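Local coordinates for protein alcohol dehydrogenase, zinc-containing (Thermotoga maritima, PDB 1VJ0) that binds two zinc ions and probably acts as an oxidoreductase on alcohols, using a nicotinamide cofactor, at residues 38-43 and 83-88; 24-29 and 69-74. All blocks are in the same frame, centred on the assembly; numbering follows the deposited sequence.

Contact 1: residues 38-43 and 83-88; sequences SDIPRG and VVEVNG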
loop_
_atom_site.group_PDB
_atom_site.type_symbol
_atom_site.label_atom_id
_atom_site.label_comp_id
_atom_site.label_asym_id
_atom_site.label_seq_id
_atom_site.Cartn_x
_atom_site.Cartn_y
_atom_site.Cartn_z
ATOM N N SER A 38 -16.375 11.923 44.453
ATOM C CA SER A 38 -15.388 12.767 45.138
ATOM C C SER A 38 -14.080 12.575 44.381
ATOM O O SER A 38 -13.899 13.143 43.299
ATOM C CB SER A 38 -15.300 12.392 46.601
ATOM O OG SER A 38 -14.310 13.173 47.251
ATOM N N ASP A 39 -13.228 11.697 44.866
ATOM C CA ASP A 39 -11.965 11.415 44.240
ATOM C C ASP A 39 -12.134 10.618 42.916
ATOM O O ASP A 39 -13.104 9.895 42.766
ATOM C CB ASP A 39 -11.126 10.642 45.256
ATOM C CG ASP A 39 -9.687 10.838 45.031
ATOM O OD1 ASP A 39 -9.351 11.446 43.983
ATOM O OD2 ASP A 39 -8.797 10.447 45.822
ATOM N N ILE A 40 -11.245 10.816 41.937
ATOM C CA ILE A 40 -11.178 9.960 40.747
ATOM C C ILE A 40 -9.732 9.435 40.550
ATOM O O ILE A 40 -8.784 10.060 41.059
ATOM C CB ILE A 40 -11.698 10.705 39.475
ATOM C CG1 ILE A 40 -10.869 11.966 39.134
ATOM C CG2 ILE A 40 -13.152 11.127 39.666
ATOM C CD1 ILE A 40 -11.437 12.769 37.952
ATOM N N PRO A 41 -9.548 8.315 39.853
ATOM C CA PRO A 41 -8.200 7.779 39.672
ATOM C C PRO A 41 -7.249 8.786 39.034
ATOM O O PRO A 41 -7.664 9.597 38.180
ATOM C CB PRO A 41 -8.434 6.569 38.780
ATOM C CG PRO A 41 -9.790 6.188 39.132
ATOM C CD PRO A 41 -10.559 7.437 39.236
ATOM N N ARG A 42 -5.997 8.720 39.437
ATOM C CA ARG A 42 -4.980 9.594 38.897
ATOM C C ARG A 42 -5.022 9.666 37.376
ATOM O O ARG A 42 -5.037 8.663 36.671
ATOM C CB ARG A 42 -3.594 9.163 39.379
ATOM C CG ARG A 42 -2.507 10.185 39.145
ATOM C CD ARG A 42 -1.100 9.600 39.247
ATOM N NE ARG A 42 -0.793 9.323 40.664
ATOM C CZ ARG A 42 -0.287 8.177 41.167
ATOM N NH1 ARG A 42 0.035 7.134 40.398
ATOM N NH2 ARG A 42 -0.078 8.101 42.470
ATOM N N GLY A 43 -5.042 10.889 36.866
ATOM C CA GLY A 43 -4.955 11.130 35.442
ATOM C C GLY A 43 -6.339 11.223 34.769
ATOM O O GLY A 43 -6.432 11.610 33.613
ATOM N N VAL A 83 -15.833 18.862 29.916
ATOM C CA VAL A 83 -14.853 18.573 30.972
ATOM C C VAL A 83 -15.285 19.262 32.261
ATOM O O VAL A 83 -15.536 20.475 32.292
ATOM C CB VAL A 83 -13.395 18.989 30.552
ATOM C CG1 VAL A 83 -12.434 18.760 31.672
ATOM C CG2 VAL A 83 -12.952 18.193 29.370
ATOM N N VAL A 84 -15.356 18.492 33.344
ATOM C CA VAL A 84 -15.619 19.043 34.658
ATOM C C VAL A 84 -14.296 19.197 35.387
ATOM O O VAL A 84 -13.997 20.257 35.895
ATOM C CB VAL A 84 -16.617 18.165 35.499
ATOM C CG1 VAL A 84 -16.845 18.749 36.911
ATOM C CG2 VAL A 84 -17.932 18.018 34.768
ATOM N N GLU A 85 -13.521 18.129 35.455
ATOM C CA GLU A 85 -12.249 18.192 36.081
ATOM C C GLU A 85 -11.292 17.132 35.527
ATOM O O GLU A 85 -11.690 16.137 34.941
ATOM C CB GLU A 85 -12.419 18.142 37.608
ATOM C CG GLU A 85 -12.607 16.792 38.215
ATOM C CD GLU A 85 -12.846 16.838 39.734
ATOM O OE1 GLU A 85 -13.760 17.572 40.184
ATOM O OE2 GLU A 85 -12.103 16.123 40.491
ATOM N N VAL A 86 -10.016 17.427 35.661
ATOM C CA VAL A 86 -8.939 16.560 35.300
ATOM C C VAL A 86 -8.096 16.392 36.537
ATOM O O VAL A 86 -7.626 17.363 37.118
ATOM C CB VAL A 86 -7.999 17.159 34.212
ATOM C CG1 VAL A 86 -6.995 16.142 33.788
ATOM C CG2 VAL A 86 -8.792 17.641 32.985
ATOM N N ASN A 87 -7.884 15.146 36.918
ATOM C CA ASN A 87 -7.023 14.807 38.068
ATOM C C ASN A 87 -5.546 14.772 37.610
ATOM O O ASN A 87 -5.073 13.724 37.244
ATOM C CB ASN A 87 -7.442 13.429 38.639
ATOM C CG ASN A 87 -6.466 12.912 39.683
ATOM O OD1 ASN A 87 -5.241 13.030 39.499
ATOM N ND2 ASN A 87 -6.982 12.313 40.758
ATOM N N GLY A 88 -4.850 15.896 37.595
ATOM C CA GLY A 88 -3.550 15.992 36.920
ATOM C C GLY A 88 -3.693 16.773 35.617
ATOM O O GLY A 88 -4.371 17.801 35.589
HETATM O O HOH W 1 -9.188 13.232 41.967
#
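Asn-87 reaches across to the loop 38-43 and meets a different partner with each part of its side chain. Its CB packs on Ile-40, 3.8 Å from CG1, and the CD1 of that isoleucine runs on past Glu-85, whose CG lies 4.2 Å away. A first torsion of 171° turns CG away from the backbone N and lays the amide along Arg-42 and Gly-43, CG itself 3.7 Å from Gly-43 N. Asparagine suits this place because one amide offers both acceptor and donor: OD1 rests 3.5 Å from Arg-42 CA and takes a weak hydrogen bond from Gly-43 N, while ND2 gives one of 2.7 Å to a water. That water donates to Asp-39 OD1, again over 2.7 Å, and the carboxylate and amide planes lie 2° apart. The shorter bond comes from Asn-87 O, 2.9 Å from Gly-43 N, with the donor in the carbonyl plane; Asn-87 is itself the centre of an inverse gamma turn. Gly-43 has backbone angles that would jam a CB against the preceding carbonyl. A leucine in place of Asn-87 would probably leave the bridging water without its amide donor and Gly-43 N with the main-chain bond alone. Ile-40 and Glu-85 both touch Leu-46, which faces the classic beta bulge of Val-84 and Glu-85; the contact joins the loop between strands 31-37 and 45-54 to the end of strand 78-86.

Contact 2: residues 24-29 and 69-74; sequences EKFNQP and VPLPII
A type II beta turn from Lys-25 to Gln-28, between strands 16-22 and 31-37, sets the ring of Phe-26 against Leu-71 in the loop from helix 56-62 to strand 78-86. Phe-26 CG stands beside the backbone N (chi1 -61°), from where the ring reaches the leucine. Leu-71 CD1 sits over one ring face in a CH-pi contact, 3.6 Å from the centroid and 16° off the normal. Leucine suits this place because its end is forked: CD1 covers the face while CD2, on the same side, hangs past the rim, 3.9 Å from Phe-26 CE1. In the ring plane, at the edge, Val-69 O approaches Phe-26 CZ to 3.7 Å, while Val-69 CG1 touches CE1. The turn is closed by a hydrogen bond from Gln-28 N to Lys-25 O; its third position has a positive phi (63°), which Asn-27 adopts readily, and a backbone bond ties Asn-27 to Phe-62 of helix 56-62. On its side away from the ring, Leu-71 CD1 lies 3.8 Å from Glu-24 O. Pro-72, preceded by a cis peptide bond, brings its CB to 4.3 Å from Glu-24 CA. The loop goes on to His-77, a zinc ligand, and the side chain of Val-69 lies about 12 Å from a bound zinc.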
loop_
_atom_site.group_PDB
_atom_site.type_symbol
_atom_site.label_atom_id
_atom_site.label_comp_id
_atom_site.label_asym_id
_atom_site.label_seq_id
_atom_site.Cartn_x
_atom_site.Cartn_y
_atom_site.Cartn_z
ATOM N N GLU A 24 -29.133 -3.924 35.874
ATOM C CA GLU A 24 -28.851 -4.795 37.019
ATOM C C GLU A 24 -28.989 -6.266 36.695
ATOM O O GLU A 24 -28.259 -7.098 37.252
ATOM C CB GLU A 24 -29.882 -4.560 38.110
ATOM C CG GLU A 24 -29.963 -3.187 38.709
ATOM C CD GLU A 24 -30.954 -3.250 39.863
ATOM O OE1 GLU A 24 -32.184 -3.431 39.610
ATOM O OE2 GLU A 24 -30.477 -3.263 41.016
ATOM N N LYS A 25 -29.985 -6.566 35.853
ATOM C CA LYS A 25 -30.329 -7.939 35.399
ATOM C C LYS A 25 -30.786 -7.862 33.937
ATOM O O LYS A 25 -31.515 -6.934 33.539
ATOM C CB LYS A 25 -31.495 -8.509 36.200
ATOM C CG LYS A 25 -31.405 -8.434 37.706
ATOM C CD LYS A 25 -32.421 -9.374 38.328
ATOM C CE LYS A 25 -32.917 -8.874 39.721
ATOM N NZ LYS A 25 -34.132 -9.610 40.224
ATOM N N PHE A 26 -30.408 -8.842 33.139
ATOM C CA PHE A 26 -30.796 -8.811 31.721
ATOM C C PHE A 26 -32.311 -8.908 31.595
ATOM O O PHE A 26 -32.988 -9.504 32.445
ATOM C CB PHE A 26 -30.097 -9.915 30.927
ATOM C CG PHE A 26 -28.603 -9.809 30.939
ATOM C CD1 PHE A 26 -27.970 -8.682 30.467
ATOM C CD2 PHE A 26 -27.816 -10.857 31.412
ATOM C CE1 PHE A 26 -26.602 -8.589 30.482
ATOM C CE2 PHE A 26 -26.431 -10.768 31.413
ATOM C CZ PHE A 26 -25.825 -9.638 30.937
ATOM N N ASN A 27 -32.843 -8.232 30.596
ATOM C CA ASN A 27 -34.277 -8.173 30.329
ATOM C C ASN A 27 -35.149 -7.534 31.399
ATOM O O ASN A 27 -36.368 -7.688 31.361
ATOM C CB ASN A 27 -34.819 -9.582 30.034
ATOM C CG ASN A 27 -34.103 -10.236 28.886
ATOM O OD1 ASN A 27 -34.179 -9.765 27.768
ATOM N ND2 ASN A 27 -33.392 -11.334 29.162
ATOM N N GLN A 28 -34.560 -6.846 32.365
ATOM C CA GLN A 28 -35.349 -6.105 33.354
ATOM C C GLN A 28 -35.053 -4.618 33.156
ATOM O O GLN A 28 -33.887 -4.249 32.858
ATOM C CB GLN A 28 -34.945 -6.486 34.782
ATOM C CG GLN A 28 -35.352 -7.873 35.224
ATOM C CD GLN A 28 -36.858 -8.113 35.175
ATOM O OE1 GLN A 28 -37.281 -9.183 34.785
ATOM N NE2 GLN A 28 -37.657 -7.112 35.542
ATOM N N PRO A 29 -36.053 -3.756 33.338
ATOM C CA PRO A 29 -35.842 -2.336 33.087
ATOM C C PRO A 29 -34.531 -1.782 33.715
ATOM O O PRO A 29 -34.125 -2.197 34.815
ATOM C CB PRO A 29 -37.068 -1.688 33.719
ATOM C CG PRO A 29 -38.132 -2.730 33.654
ATOM C CD PRO A 29 -37.435 -4.047 33.783
ATOM N N VAL A 69 -20.605 -8.715 28.692
ATOM C CA VAL A 69 -21.256 -7.744 29.561
ATOM C C VAL A 69 -21.383 -8.154 31.022
ATOM O O VAL A 69 -22.206 -9.013 31.358
ATOM C CB VAL A 69 -22.645 -7.370 29.026
ATOM C CG1 VAL A 69 -23.323 -6.308 29.938
ATOM C CG2 VAL A 69 -22.500 -6.820 27.636
ATOM N N PRO A 70 -20.644 -7.464 31.889
ATOM C CA PRO A 70 -20.758 -7.668 33.312
ATOM C C PRO A 70 -22.033 -7.003 33.805
ATOM O O PRO A 70 -22.509 -6.064 33.162
ATOM C CB PRO A 70 -19.563 -6.893 33.866
ATOM C CG PRO A 70 -19.341 -5.760 32.863
ATOM C CD PRO A 70 -19.673 -6.376 31.561
ATOM N N LEU A 71 -22.535 -7.460 34.945
ATOM C CA LEU A 71 -23.611 -6.806 35.691
ATOM C C LEU A 71 -23.163 -6.510 37.127
ATOM O O LEU A 71 -22.477 -7.349 37.738
ATOM C CB LEU A 71 -24.826 -7.729 35.705
ATOM C CG LEU A 71 -25.469 -7.995 34.349
ATOM C CD1 LEU A 71 -26.583 -8.987 34.453
ATOM C CD2 LEU A 71 -26.009 -6.691 33.784
ATOM N N PRO A 72 -23.532 -5.349 37.669
ATOM C CA PRO A 72 -24.315 -4.330 36.940
ATOM C C PRO A 72 -23.430 -3.497 36.071
ATOM O O PRO A 72 -22.213 -3.536 36.246
ATOM C CB PRO A 72 -24.881 -3.466 38.075
ATOM C CG PRO A 72 -23.840 -3.548 39.133
ATOM C CD PRO A 72 -23.451 -5.005 39.094
ATOM N N ILE A 73 -24.045 -2.738 35.158
ATOM C CA ILE A 73 -23.313 -1.899 34.214
ATOM C C ILE A 73 -24.168 -0.695 33.854
ATOM O O ILE A 73 -25.395 -0.825 33.740
ATOM C CB ILE A 73 -22.914 -2.701 32.926
ATOM C CG1 ILE A 73 -22.108 -1.849 31.962
ATOM C CG2 ILE A 73 -24.151 -3.279 32.188
ATOM C CD1 ILE A 73 -21.517 -2.611 30.817
ATOM N N ILE A 74 -23.496 0.438 33.657
ATOM C CA ILE A 74 -24.055 1.579 32.953
ATOM C C ILE A 74 -23.711 1.493 31.441
ATOM O O ILE A 74 -22.564 1.658 31.012
ATOM C CB ILE A 74 -23.597 2.909 33.579
ATOM C CG1 ILE A 74 -24.028 3.020 35.056
ATOM C CG2 ILE A 74 -24.142 4.063 32.769
ATOM C CD1 ILE A 74 -23.222 4.017 35.895
#

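In the fold
Both contacts lie near the surface, contact 1 with one buried residue, Ile-40, among those that touch and contact 2 with none. Their centres are 27 Å apart and their nearest atoms about 13 Å, so neither touches the other. They share neighbouring elements: strand 31-37 runs between the turn of contact 2 and the loop of contact 1, and strand 78-86 follows the 69-74 loop and ends in contact 1. The chemistry differs. Contact 2, between two loops, is mainly apolar, whereas contact 1, at the end of that strand, adds hydrogen bonds and a bridging water to its packing of Ile-40. Contact 2 is the one nearer a zinc site, whereas contact 1 lies away from both.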